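Local coordinates for peptidoglycan synthetase penicillin-binding protein 3 (Bifidobacterium adolescentis, PDB 4YE5) that probably binds penicillin and, as in other transpeptidases of its family, probably cross-links peptidoglycan strands in the cell wall, at residues Y481-K486 with T508-D513. Residues are numbered along the deposited sequence; the frame is centred on the assembly and turned at random.
Sequences YRMAAK and TIIPAD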
loop_
_atom_site.group_PDB
_atom_site.type_symbol
_atom_site.label_atom_id
_atom_site.label_comp_id
_atom_site.label_asym_id
_atom_site.label_seq_id
_atom_site.Cartn_x
_atom_site.Cartn_y
_atom_site.Cartn_z
ATOM N N TYR A 481 18.926 22.977 2.819
ATOM C CA TYR A 481 19.083 21.604 3.306
ATOM C C TYR A 481 20.143 20.810 2.569
ATOM O O TYR A 481 20.211 20.832 1.336
ATOM C CB TYR A 481 17.737 20.863 3.247
ATOM C CG TYR A 481 16.662 21.545 4.089
ATOM C CD1 TYR A 481 15.879 22.567 3.560
ATOM C CD2 TYR A 481 16.452 21.177 5.408
ATOM C CE1 TYR A 481 14.912 23.204 4.326
ATOM C CE2 TYR A 481 15.478 21.813 6.181
ATOM C CZ TYR A 481 14.718 22.822 5.636
ATOM O OH TYR A 481 13.746 23.447 6.402
ATOM N N ARG A 482 20.950 20.083 3.327
ATOM C CA ARG A 482 21.929 19.167 2.739
ATOM C C ARG A 482 21.247 17.864 2.346
ATOM O O ARG A 482 20.387 17.391 3.080
ATOM C CB ARG A 482 23.053 18.912 3.744
ATOM C CG ARG A 482 23.897 20.161 4.001
ATOM C CD ARG A 482 24.765 20.048 5.248
ATOM N NE ARG A 482 25.575 18.834 5.285
ATOM C CZ ARG A 482 26.273 18.452 6.354
ATOM N NH1 ARG A 482 26.273 19.200 7.457
ATOM N NH2 ARG A 482 26.982 17.335 6.322
HETATM N N MSE A 483 21.625 17.297 1.192
HETATM C CA MSE A 483 21.074 16.021 0.724
HETATM C C MSE A 483 22.179 15.006 0.510
HETATM O O MSE A 483 23.289 15.361 0.124
HETATM C CB MSE A 483 20.338 16.186 -0.624
HETATM C CG MSE A 483 18.966 16.882 -0.522
HETATM SE SE MSE A 483 18.065 17.045 -2.259
HETATM C CE MSE A 483 19.093 18.478 -2.958
ATOM N N ALA A 484 21.859 13.738 0.738
ATOM C CA ALA A 484 22.757 12.651 0.382
ATOM C C ALA A 484 21.960 11.831 -0.614
ATOM O O ALA A 484 20.861 11.367 -0.294
ATOM C CB ALA A 484 23.102 11.809 1.586
ATOM N N ALA A 485 22.497 11.649 -1.813
ATOM C CA ALA A 485 21.687 11.022 -2.853
ATOM C C ALA A 485 22.518 10.287 -3.873
ATOM O O ALA A 485 23.707 10.543 -3.999
ATOM C CB ALA A 485 20.847 12.099 -3.559
ATOM N N LYS A 486 21.874 9.410 -4.634
ATOM C CA LYS A 486 22.506 8.796 -5.794
ATOM C C LYS A 486 21.533 8.760 -6.955
ATOM O O LYS A 486 20.338 8.565 -6.748
ATOM C CB LYS A 486 22.972 7.355 -5.491
ATOM C CG LYS A 486 24.460 7.233 -5.137
ATOM C CD LYS A 486 25.422 7.670 -6.253
ATOM C CE LYS A 486 25.489 6.623 -7.350
ATOM N NZ LYS A 486 26.055 7.136 -8.630
ATOM N N THR A 508 17.081 10.032 -2.447
ATOM C CA THR A 508 17.640 11.090 -1.640
ATOM C C THR A 508 17.352 10.886 -0.152
ATOM O O THR A 508 16.225 10.545 0.236
ATOM C CB THR A 508 17.004 12.443 -2.023
ATOM O OG1 THR A 508 17.227 12.691 -3.419
ATOM C CG2 THR A 508 17.658 13.560 -1.204
ATOM N N ILE A 509 18.368 11.116 0.669
ATOM C CA ILE A 509 18.223 11.127 2.125
ATOM C C ILE A 509 18.263 12.586 2.531
ATOM O O ILE A 509 19.172 13.307 2.137
ATOM C CB ILE A 509 19.414 10.414 2.805
ATOM C CG1 ILE A 509 19.430 8.932 2.412
ATOM C CG2 ILE A 509 19.343 10.603 4.310
ATOM C CD1 ILE A 509 20.799 8.225 2.649
ATOM N N ILE A 510 17.280 13.037 3.303
ATOM C CA ILE A 510 17.207 14.456 3.617
ATOM C C ILE A 510 16.641 14.697 5.039
ATOM O O ILE A 510 15.763 13.963 5.487
ATOM C CB ILE A 510 16.364 15.186 2.528
ATOM C CG1 ILE A 510 16.473 16.709 2.673
ATOM C CG2 ILE A 510 14.885 14.743 2.575
ATOM C CD1 ILE A 510 15.678 17.474 1.629
ATOM N N PRO A 511 17.214 15.660 5.795
ATOM C CA PRO A 511 18.496 16.328 5.506
ATOM C C PRO A 511 19.667 15.406 5.826
ATOM O O PRO A 511 19.554 14.596 6.756
ATOM C CB PRO A 511 18.499 17.545 6.433
ATOM C CG PRO A 511 17.469 17.245 7.534
ATOM C CD PRO A 511 16.526 16.200 6.987
ATOM N N ALA A 512 20.764 15.525 5.078
ATOM C CA ALA A 512 21.912 14.632 5.268
ATOM C C ALA A 512 22.487 14.664 6.690
ATOM O O ALA A 512 23.012 13.661 7.176
ATOM C CB ALA A 512 23.024 14.949 4.248
ATOM N N ASP A 513 22.393 15.808 7.357
ATOM C CA ASP A 513 23.061 15.946 8.653
ATOM C C ASP A 513 22.194 15.505 9.846
ATOM O O ASP A 513 22.651 15.496 10.976
ATOM C CB ASP A 513 23.629 17.358 8.842
ATOM C CG ASP A 513 22.613 18.454 8.565
ATOM O OD1 ASP A 513 21.785 18.323 7.635
ATOM O OD2 ASP A 513 22.658 19.475 9.277
#
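Thr508 turns its methyl CG2 against the selenomethionine at Met483. Thr508 CG2 lies 3.6 Å from Met483 CG and also touches SE. Thr508 OG1 packs on Ala485 CB and hydrogen-bonds to Thr539. Ile509 pairs with Ala484 in an antiparallel hydrogen-bonded bridge. Ile509 N donates to Ala484 O at 2.7 Å, and Ala484 N returns a bond to Ile509 O at 3.1 Å. Their CB atoms meet on the side covered by Leu462 of helix 455-470. With CG1 anti to the backbone N (chi1 -170°), Ile510 runs beside Met483, pointing the same way, and puts its CD1 4.0 Å from Met483 CG. Pro511 follows a cis peptide bond. Pro511 CB sits at the edge of the Tyr481 ring. Ala512 N then bonds Arg482 O at 2.8 Å, from above the carbonyl plane. Asp513 stacks its carboxylate on the Arg482 guanidinium, with planes 20° apart. Asp513 CB lies 3.5 Å from Arg482 NH1, over one guanidinium face, toward its rim. Arg482 also forms a salt bridge with Glu466, Asp513 bonds Ser555, and both bond Ser556. This is the open end of a beta hairpin, at the sheet edge of the transpeptidase domain. Two nearly straight bonds set the strand register leading into Lys486, probably of the family's KSG motif. Asp513 OD2 is 4.1 Å from Arg482 NH1, well out of the guanidinium plane. No N-H points at it, so any attraction is probably of charge alone.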